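Local coordinates for fat acid-binding protein (Eubacterium ventriosum, PDB 3NYI), which is a DegV-family protein found with stearic acid bound and probably serves in binding fatty acids, at residues A[9-14]-A[40-45]; A[75-80]-A[104-109]; A[88-93]-A[136-141]. All blocks are in the same frame, centred on the assembly; numbering follows the deposited sequence.

In the fold
Contact 1 comes first in the chain and closes before contact 2 opens, whereas contacts 2 and 3 interleave: 75-80, 88-93, 104-109, 136-141. Their centres lie 16 to 18 Å apart. All three are built on the same mixed sheet. Contact 1 joins the loops after strands 6-10 and 39-41, contact 2 packs two helices on one face, and contact 3 sets helix 128-143 on the other, so that strand 87-91 is sandwiched. Contacts 1 and 3 touch where Asp10 OD2 probably accepts from Ile92 N; contacts 2 and 3 meet at Phe77 and Cys89. In contact 1 the Ser11 side chain is about 9 Å from the bound stearic acid.

Contact 1: residues A[9-14]-A[40-45]; sequences SDSACD and YRDGVD
A single polar side-chain bond ties two strand-end turns together: Ser11, just after strand 6-10, meets Asp42, just after strand 39-41 of the same mixed sheet. Ser11 OG donates to Asp42 OD2 over 2.8 Å, approaching from above the carboxylate plane, 35° out of it. With CG anti to its backbone N (chi1 178°), Asp42 extends its carboxylate across to the serine. A serine suits the spot because its short hydroxyl can give and accept at once: the same OG takes a bond from Leu30 N. Leu30 belongs to strand 25-33, which runs between 6-10 and 39-41, and its backbone also pairs with Asp42. A water lies 2.8 Å from Asp42 OD2 and 2.9 Å from Asp14 OD1, between two carboxylates that would probably repel one another.

The first turn is an Asx turn, in which Asp10 OD1 accepts from Ala12 N at 3.1 Å and bends the chain into the short 3-10 segment 11-13. Following Asp42, Gly43 takes backbone angles at which a beta carbon would press on the preceding carbonyl oxygen. Across the same turn, Arg41 grips Asp45 side-on, its NE to Asp45 OD2 at 2.9 Å and its NH2 to Asp45 OD1 at 3.1 Å, and its backbone N also bonds to OD2. Replacing Asp42 by an alanine would probably cost the Ser11 hydroxyl this acceptor and the water its Asp42 contact, leaving Leu30 N as a remaining hold on OG. Ile274 and Val275 of helix 274-280 pack against the Asp42 side chain, and Val275 also touches Ser11, not far from the bound stearic acid.

Contact 2: residues A[75-80]-A[104-109]; sequences DVFRSF and INAKSL
Phe77 turns the edge of its ring toward helix 99-113, so that the flank of the ring, and not a face, meets the neighbouring backbone. CD2 comes to 3.8 Å from Lys107 N, which lies near the ring plane. Beside it, Phe77 CE2 rests against the methyl of Ala106, 4.0 Å from CB, in an apolar contact that is oblique to the ring. A chi1 of -63° places CG beside the backbone N and sends the ring across the gap between the helices. Phenylalanine is long enough to span that gap, and alanine is small enough to let the ring edge come right up to the backbone.

The axes of the two short segments pass 9.2 Å apart and cross at -41°, with their N-to-C directions nearer parallel than antiparallel. Both helices lie on the same face of the parallel part of the sheet: helix 70-81 precedes strand 87-91, and helix 99-113 is the connection of the beta-alpha-beta crossover from 87-91 to the adjacent parallel strand 119-123. Phe77 therefore has a second task, packing on Val87 and Cys89 of strand 87-91.

On the side away from the sheet, Arg78 brings the edge of its guanidinium to Leu109, NH2 standing 4.2 Å from CD2, while NH1 makes a salt bridge to Asp113, one turn beyond Leu109 in helix 99-113. Arg78 was modelled in two conformers, so this touch may be partial. Lys107 runs the other way. It offers Phe77 only the root of its side chain, CB being 4.4 Å from CE2; its nearly fully extended chain then leads toward the sheet and delivers NZ to the carbonyl oxygen of Ile119, where strand 119-123 begins.

Contact 3: residues A[88-93]-A[136-141]; sequences VCFTIT and DQFVRM
Helix-on-sheet packing, the hallmark of an alpha/beta fold, is what joins strand 87-91 to helix 128-143, and its centre is a T-shaped pair of phenylalanines. Phe90 points its edge at the face of Phe138, the centroids 5.5 Å apart and the planes at 72°. The leading atom is CZ of Phe90, 3.7 Å from Phe138 CG, so the incoming edge lands near the root of the ring and also touches Phe138 CB at 3.8 Å. In this geometry the slightly positive ring hydrogens of Phe90 would approach the electron-rich face of Phe138.

Two residues back along the strand, and so on the same face of the sheet, Val88 meets the Phe138 ring further out, at CE2, obliquely. Both valine methyls, CG1 and CG2, lie 4.2 Å from Phe138 CE2, the Val88 and Phe138 side chains approaching from opposite directions. A chi1 of -154° turns the Phe138 ring away from its backbone N, toward the strand, to lie against both strand residues. A branched valine suits the strand and gives a broad apolar end, while the flat ring covers two strand positions at once. Further round the helix, Asp136 and Arg140 are one turn apart and form a salt bridge, NE to OD2 at 2.8 Å; Arg140 NH2 has another partner in Asp265.

Phe148 of helix 148-161 touches both Val88 and Phe138, and Ala151 adds to the cover on Phe138, while Phe90 leans on Ile7 of strand 6-10, which with strand 119-123 flanks 87-91 in the sheet.

Contact 1: residues A[9-14]-A[40-45]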
loop_
_atom_site.group_PDB
_atom_site.type_symbol
_atom_site.label_atom_id
_atom_site.label_comp_id
_atom_site.label_asym_id
_atom_site.label_seq_id
_atom_site.Cartn_x
_atom_site.Cartn_y
_atom_site.Cartn_z
ATOM N N SER A 9 -8.407 1.858 -7.644
ATOM C CA SER A 9 -7.045 1.514 -7.217
ATOM C C SER A 9 -6.802 0.049 -7.501
ATOM O O SER A 9 -7.763 -0.721 -7.617
ATOM C CB SER A 9 -6.859 1.783 -5.720
ATOM O OG SER A 9 -5.544 1.428 -5.285
ATOM N N ASP A 10 -5.532 -0.338 -7.639
ATOM C CA ASP A 10 -5.193 -1.751 -7.676
ATOM C C ASP A 10 -5.246 -2.271 -6.249
ATOM O O ASP A 10 -5.280 -1.489 -5.287
ATOM C CB ASP A 10 -3.846 -2.022 -8.381
ATOM C CG ASP A 10 -2.642 -1.434 -7.637
ATOM O OD1 ASP A 10 -2.733 -1.252 -6.413
ATOM O OD2 ASP A 10 -1.594 -1.181 -8.288
ATOM N N SER A 11 -5.273 -3.586 -6.100
ATOM C CA SER A 11 -5.541 -4.171 -4.785
ATOM C C SER A 11 -4.394 -4.037 -3.785
ATOM O O SER A 11 -4.514 -4.485 -2.644
ATOM C CB SER A 11 -5.961 -5.643 -4.910
ATOM O OG SER A 11 -4.958 -6.384 -5.578
ATOM N N ALA A 12 -3.292 -3.414 -4.193
ATOM C CA ALA A 12 -2.161 -3.252 -3.279
ATOM C C ALA A 12 -2.471 -2.270 -2.155
ATOM O O ALA A 12 -1.758 -2.248 -1.155
ATOM C CB ALA A 12 -0.882 -2.805 -4.031
ATOM N N CYS A 13 -3.522 -1.463 -2.314
ATOM C CA CYS A 13 -3.836 -0.412 -1.319
ATOM C C CYS A 13 -4.392 -0.984 -0.003
ATOM O O CYS A 13 -4.322 -0.342 1.046
ATOM C CB CYS A 13 -4.820 0.610 -1.909
ATOM S SG CYS A 13 -6.528 -0.036 -2.124
ATOM N N ASP A 14 -4.952 -2.187 -0.065
ATOM C CA ASP A 14 -5.413 -2.886 1.148
ATOM C C ASP A 14 -6.536 -2.163 1.925
ATOM O O ASP A 14 -6.731 -2.409 3.116
ATOM C CB ASP A 14 -4.230 -3.159 2.096
ATOM C CG ASP A 14 -3.208 -4.107 1.502
ATOM O OD1 ASP A 14 -3.592 -4.914 0.627
ATOM O OD2 ASP A 14 -2.025 -4.063 1.924
ATOM N N TYR A 40 -4.655 -16.656 -8.879
ATOM C CA TYR A 40 -5.914 -16.287 -8.238
ATOM C C TYR A 40 -5.947 -14.793 -7.983
ATOM O O TYR A 40 -5.031 -14.259 -7.364
ATOM C CB TYR A 40 -6.037 -16.999 -6.887
ATOM C CG TYR A 40 -5.932 -18.490 -7.016
ATOM C CD1 TYR A 40 -6.979 -19.225 -7.563
ATOM C CD2 TYR A 40 -4.785 -19.168 -6.617
ATOM C CE1 TYR A 40 -6.894 -20.586 -7.703
ATOM C CE2 TYR A 40 -4.691 -20.537 -6.758
ATOM C CZ TYR A 40 -5.753 -21.239 -7.298
ATOM O OH TYR A 40 -5.682 -22.598 -7.454
ATOM N N ARG A 41 -7.007 -14.128 -8.449
ATOM C CA ARG A 41 -7.178 -12.704 -8.225
ATOM C C ARG A 41 -7.383 -12.370 -6.754
ATOM O O ARG A 41 -8.261 -12.919 -6.083
ATOM C CB ARG A 41 -8.303 -12.139 -9.096
ATOM C CG ARG A 41 -7.960 -12.137 -10.579
ATOM C CD ARG A 41 -9.188 -11.856 -11.422
ATOM N NE ARG A 41 -10.270 -12.751 -11.039
ATOM C CZ ARG A 41 -11.534 -12.618 -11.426
ATOM N NH1 ARG A 41 -11.893 -11.611 -12.214
ATOM N NH2 ARG A 41 -12.437 -13.501 -11.020
ATOM N N ASP A 42 -6.528 -11.468 -6.279
ATOM C CA ASP A 42 -6.479 -11.007 -4.894
ATOM C C ASP A 42 -7.864 -10.626 -4.378
ATOM O O ASP A 42 -8.516 -9.738 -4.914
ATOM C CB ASP A 42 -5.506 -9.803 -4.849
ATOM C CG ASP A 42 -5.375 -9.161 -3.473
ATOM O OD1 ASP A 42 -5.956 -9.676 -2.488
ATOM O OD2 ASP A 42 -4.664 -8.114 -3.397
ATOM N N GLY A 43 -8.316 -11.300 -3.334
ATOM C CA GLY A 43 -9.578 -10.935 -2.722
ATOM C C GLY A 43 -10.803 -11.451 -3.463
ATOM O O GLY A 43 -11.880 -11.539 -2.880
ATOM N N VAL A 44 -10.647 -11.783 -4.743
ATOM C CA VAL A 44 -11.775 -12.245 -5.554
ATOM C C VAL A 44 -11.790 -13.769 -5.662
ATOM O O VAL A 44 -12.791 -14.404 -5.321
ATOM C CB VAL A 44 -11.778 -11.620 -6.973
ATOM C CG1 VAL A 44 -12.893 -12.227 -7.829
ATOM C CG2 VAL A 44 -11.911 -10.100 -6.902
ATOM N N ASP A 45 -10.686 -14.351 -6.126
ATOM C CA ASP A 45 -10.584 -15.808 -6.277
ATOM C C ASP A 45 -9.979 -16.472 -5.041
ATOM O O ASP A 45 -9.923 -17.695 -4.941
ATOM C CB ASP A 45 -9.757 -16.179 -7.519
ATOM C CG ASP A 45 -10.328 -15.593 -8.797
ATOM O OD1 ASP A 45 -11.572 -15.596 -8.963
ATOM O OD2 ASP A 45 -9.534 -15.129 -9.638
HETATM O O HOH W 1 -3.065 -6.756 -1.492
#

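Contact 2: residues A[75-80]-A[104-109]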
loop_
_atom_site.group_PDB
_atom_site.type_symbol
_atom_site.label_atom_id
_atom_site.label_comp_id
_atom_site.label_asym_id
_atom_site.label_seq_id
_atom_site.Cartn_x
_atom_site.Cartn_y
_atom_site.Cartn_z
ATOM N N ASP A 75 -11.646 -2.877 -18.797
ATOM C CA ASP A 75 -13.065 -3.150 -18.568
ATOM C C ASP A 75 -13.665 -2.250 -17.472
ATOM O O ASP A 75 -14.803 -1.793 -17.581
ATOM C CB ASP A 75 -13.290 -4.631 -18.250
ATOM C CG ASP A 75 -13.033 -5.548 -19.458
ATOM O OD1 ASP A 75 -12.933 -5.065 -20.610
ATOM O OD2 ASP A 75 -12.933 -6.772 -19.249
ATOM N N VAL A 76 -12.900 -1.981 -16.421
ATOM C CA VAL A 76 -13.364 -1.052 -15.390
ATOM C C VAL A 76 -13.444 0.373 -15.941
ATOM O O VAL A 76 -14.478 1.041 -15.808
ATOM C CB VAL A 76 -12.462 -1.112 -14.139
ATOM C CG1 VAL A 76 -12.839 -0.022 -13.134
ATOM C CG2 VAL A 76 -12.552 -2.494 -13.508
ATOM N N PHE A 77 -12.368 0.841 -16.574
ATOM C CA PHE A 77 -12.379 2.189 -17.142
ATOM C C PHE A 77 -13.551 2.359 -18.110
ATOM O O PHE A 77 -14.264 3.360 -18.070
ATOM C CB PHE A 77 -11.072 2.512 -17.876
ATOM C CG PHE A 77 -9.842 2.519 -16.993
ATOM C CD1 PHE A 77 -9.944 2.479 -15.611
ATOM C CD2 PHE A 77 -8.578 2.584 -17.564
ATOM C CE1 PHE A 77 -8.807 2.484 -14.814
ATOM C CE2 PHE A 77 -7.436 2.588 -16.784
ATOM C CZ PHE A 77 -7.549 2.544 -15.401
ATOM N N ARG A 78 -13.736 1.371 -18.979
ATOM C CA ARG A 78 -14.765 1.435 -20.010
ATOM C C ARG A 78 -16.171 1.566 -19.430
ATOM O O ARG A 78 -16.961 2.398 -19.876
ATOM C CB ARG A 78 -14.684 0.202 -20.917
ATOM C CG ARG A 78 -15.008 0.487 -22.370
ATOM C CD ARG A 78 -15.052 -0.788 -23.196
ATOM N NE ARG A 78 -13.841 -1.592 -23.042
ATOM C CZ ARG A 78 -12.777 -1.507 -23.835
ATOM N NH1 ARG A 78 -12.760 -0.646 -24.849
ATOM N NH2 ARG A 78 -11.726 -2.290 -23.614
ATOM N N SER A 79 -16.485 0.752 -18.430
ATOM C CA SER A 79 -17.828 0.757 -17.860
ATOM C C SER A 79 -18.177 2.096 -17.208
ATOM O O SER A 79 -19.310 2.568 -17.316
ATOM C CB SER A 79 -18.006 -0.394 -16.867
ATOM O OG SER A 79 -17.290 -0.156 -15.666
ATOM N N PHE A 80 -17.210 2.714 -16.534
ATOM C CA PHE A 80 -17.435 4.032 -15.954
ATOM C C PHE A 80 -17.550 5.105 -17.039
ATOM O O PHE A 80 -18.457 5.940 -17.002
ATOM C CB PHE A 80 -16.321 4.400 -14.960
ATOM C CG PHE A 80 -16.356 3.608 -13.680
ATOM C CD1 PHE A 80 -17.553 3.401 -13.005
ATOM C CD2 PHE A 80 -15.188 3.088 -13.136
ATOM C CE1 PHE A 80 -17.589 2.676 -11.817
ATOM C CE2 PHE A 80 -15.217 2.365 -11.946
ATOM C CZ PHE A 80 -16.419 2.160 -11.289
ATOM N N ILE A 104 -1.917 2.441 -17.766
ATOM C CA ILE A 104 -1.666 3.404 -18.833
ATOM C C ILE A 104 -2.080 2.797 -20.177
ATOM O O ILE A 104 -2.769 3.433 -20.985
ATOM C CB ILE A 104 -0.177 3.806 -18.908
ATOM C CG1 ILE A 104 0.203 4.669 -17.701
ATOM C CG2 ILE A 104 0.078 4.603 -20.181
ATOM C CD1 ILE A 104 -0.590 5.946 -17.600
ATOM N N ASN A 105 -1.649 1.570 -20.424
ATOM C CA ASN A 105 -2.068 0.893 -21.656
ATOM C C ASN A 105 -3.584 0.733 -21.735
ATOM O O ASN A 105 -4.167 0.835 -22.810
ATOM C CB ASN A 105 -1.356 -0.445 -21.842
ATOM C CG ASN A 105 0.037 -0.279 -22.437
ATOM O OD1 ASN A 105 0.741 0.689 -22.133
ATOM N ND2 ASN A 105 0.434 -1.209 -23.299
ATOM N N ALA A 106 -4.224 0.514 -20.591
ATOM C CA ALA A 106 -5.674 0.324 -20.571
ATOM C C ALA A 106 -6.411 1.629 -20.862
ATOM O O ALA A 106 -7.426 1.639 -21.571
ATOM C CB ALA A 106 -6.117 -0.255 -19.240
ATOM N N LYS A 107 -5.910 2.734 -20.308
ATOM C CA LYS A 107 -6.457 4.047 -20.638
ATOM C C LYS A 107 -6.425 4.278 -22.155
ATOM O O LYS A 107 -7.413 4.725 -22.755
ATOM C CB LYS A 107 -5.690 5.159 -19.898
ATOM C CG LYS A 107 -5.949 6.542 -20.457
ATOM C CD LYS A 107 -5.217 7.594 -19.656
ATOM C CE LYS A 107 -5.377 8.974 -20.265
ATOM N NZ LYS A 107 -4.787 10.016 -19.372
ATOM N N SER A 108 -5.294 3.960 -22.776
ATOM C CA SER A 108 -5.157 4.134 -24.223
ATOM C C SER A 108 -6.150 3.272 -24.994
ATOM O O SER A 108 -6.784 3.739 -25.936
ATOM C CB SER A 108 -3.730 3.832 -24.681
ATOM O OG SER A 108 -2.846 4.835 -24.226
ATOM N N LEU A 109 -6.282 2.013 -24.588
ATOM C CA LEU A 109 -7.269 1.112 -25.180
ATOM C C LEU A 109 -8.677 1.720 -25.171
ATOM O O LEU A 109 -9.382 1.704 -26.184
ATOM C CB LEU A 109 -7.298 -0.205 -24.410
ATOM C CG LEU A 109 -7.039 -1.509 -25.148
ATOM C CD1 LEU A 109 -5.553 -1.667 -25.402
ATOM C CD2 LEU A 109 -7.568 -2.668 -24.322
#

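Contact 3: residues A[88-93]-A[136-141]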
loop_
_atom_site.group_PDB
_atom_site.type_symbol
_atom_site.label_atom_id
_atom_site.label_comp_id
_atom_site.label_asym_id
_atom_site.label_seq_id
_atom_site.Cartn_x
_atom_site.Cartn_y
_atom_site.Cartn_z
ATOM N N VAL A 88 -10.409 8.372 -11.873
ATOM C CA VAL A 88 -9.074 8.550 -11.325
ATOM C C VAL A 88 -8.573 7.241 -10.750
ATOM O O VAL A 88 -9.206 6.658 -9.879
ATOM C CB VAL A 88 -9.046 9.612 -10.196
ATOM C CG1 VAL A 88 -7.619 9.873 -9.794
ATOM C CG2 VAL A 88 -9.704 10.896 -10.668
ATOM N N CYS A 89 -7.417 6.790 -11.226
ATOM C CA CYS A 89 -6.929 5.461 -10.888
ATOM C C CYS A 89 -5.543 5.488 -10.232
ATOM O O CYS A 89 -4.591 5.983 -10.830
ATOM C CB CYS A 89 -6.894 4.609 -12.163
ATOM S SG CYS A 89 -6.266 2.944 -11.920
ATOM N N PHE A 90 -5.438 4.945 -9.013
ATOM C CA PHE A 90 -4.159 4.876 -8.287
ATOM C C PHE A 90 -3.547 3.481 -8.367
ATOM O O PHE A 90 -4.247 2.477 -8.265
ATOM C CB PHE A 90 -4.358 5.200 -6.806
ATOM C CG PHE A 90 -4.826 6.588 -6.547
ATOM C CD1 PHE A 90 -3.918 7.581 -6.198
ATOM C CD2 PHE A 90 -6.175 6.910 -6.636
ATOM C CE1 PHE A 90 -4.344 8.875 -5.950
ATOM C CE2 PHE A 90 -6.612 8.201 -6.387
ATOM C CZ PHE A 90 -5.695 9.188 -6.045
ATOM N N THR A 91 -2.231 3.415 -8.522
ATOM C CA THR A 91 -1.565 2.124 -8.557
ATOM C C THR A 91 -0.427 2.116 -7.568
ATOM O O THR A 91 0.033 3.171 -7.109
ATOM C CB THR A 91 -0.967 1.800 -9.948
ATOM O OG1 THR A 91 0.145 2.664 -10.202
ATOM C CG2 THR A 91 -1.994 2.000 -11.035
ATOM N N ILE A 92 0.024 0.910 -7.251
ATOM C CA ILE A 92 1.223 0.726 -6.446
ATOM C C ILE A 92 2.401 1.418 -7.156
ATOM O O ILE A 92 2.378 1.598 -8.382
ATOM C CB ILE A 92 1.490 -0.791 -6.266
ATOM C CG1 ILE A 92 2.537 -1.056 -5.171
ATOM C CG2 ILE A 92 1.904 -1.433 -7.619
ATOM C CD1 ILE A 92 2.732 -2.576 -4.851
ATOM N N THR A 93 3.424 1.810 -6.395
ATOM C CA THR A 93 4.629 2.417 -6.975
ATOM C C THR A 93 5.180 1.660 -8.187
ATOM O O THR A 93 5.276 0.435 -8.181
ATOM C CB THR A 93 5.766 2.569 -5.935
ATOM O OG1 THR A 93 6.954 3.027 -6.593
ATOM C CG2 THR A 93 6.055 1.249 -5.246
ATOM N N ASP A 136 -7.163 8.056 0.473
ATOM C CA ASP A 136 -8.031 8.709 1.448
ATOM C C ASP A 136 -7.878 10.239 1.471
ATOM O O ASP A 136 -8.862 10.957 1.622
ATOM C CB ASP A 136 -7.830 8.107 2.844
ATOM C CG ASP A 136 -8.804 8.674 3.863
ATOM O OD1 ASP A 136 -10.033 8.535 3.656
ATOM O OD2 ASP A 136 -8.330 9.286 4.842
ATOM N N GLN A 137 -6.663 10.749 1.303
ATOM C CA GLN A 137 -6.512 12.201 1.194
ATOM C C GLN A 137 -7.275 12.698 -0.032
ATOM O O GLN A 137 -7.939 13.721 0.020
ATOM C CB GLN A 137 -5.044 12.621 1.125
ATOM C CG GLN A 137 -4.313 12.527 2.463
ATOM C CD GLN A 137 -4.892 13.484 3.504
ATOM O OE1 GLN A 137 -5.052 14.669 3.236
ATOM N NE2 GLN A 137 -5.222 12.961 4.686
ATOM N N PHE A 138 -7.203 11.950 -1.133
ATOM C CA PHE A 138 -7.911 12.330 -2.349
ATOM C C PHE A 138 -9.423 12.279 -2.139
ATOM O O PHE A 138 -10.139 13.191 -2.536
ATOM C CB PHE A 138 -7.516 11.408 -3.523
ATOM C CG PHE A 138 -7.683 12.056 -4.860
ATOM C CD1 PHE A 138 -6.704 12.909 -5.349
ATOM C CD2 PHE A 138 -8.829 11.841 -5.614
ATOM C CE1 PHE A 138 -6.857 13.535 -6.566
ATOM C CE2 PHE A 138 -8.990 12.461 -6.841
ATOM C CZ PHE A 138 -8.001 13.308 -7.319
ATOM N N VAL A 139 -9.901 11.203 -1.516
ATOM C CA VAL A 139 -11.318 11.078 -1.177
ATOM C C VAL A 139 -11.772 12.254 -0.308
ATOM O O VAL A 139 -12.837 12.836 -0.537
ATOM C CB VAL A 139 -11.621 9.747 -0.454
ATOM C CG1 VAL A 139 -13.023 9.779 0.172
ATOM C CG2 VAL A 139 -11.465 8.564 -1.418
ATOM N N ARG A 140 -10.953 12.608 0.674
ATOM C CA ARG A 140 -11.243 13.760 1.540
ATOM C C ARG A 140 -11.370 15.062 0.751
ATOM O O ARG A 140 -12.336 15.813 0.924
ATOM C CB ARG A 140 -10.172 13.921 2.610
ATOM C CG ARG A 140 -10.155 12.834 3.663
ATOM C CD ARG A 140 -8.953 13.007 4.581
ATOM N NE ARG A 140 -8.853 11.922 5.552
ATOM C CZ ARG A 140 -8.714 12.113 6.859
ATOM N NH1 ARG A 140 -8.650 13.350 7.352
ATOM N NH2 ARG A 140 -8.638 11.069 7.673
HETATM N N MSE A 141 -10.394 15.331 -0.114
HETATM C CA MSE A 141 -10.391 16.580 -0.880
HETATM C C MSE A 141 -11.639 16.753 -1.723
HETATM O O MSE A 141 -12.257 17.828 -1.722
HETATM C CB MSE A 141 -9.109 16.718 -1.724
HETATM C CG MSE A 141 -7.851 16.924 -0.862
HETATM SE SE MSE A 141 -6.232 17.298 -1.904
HETATM C CE MSE A 141 -5.797 15.460 -2.418
#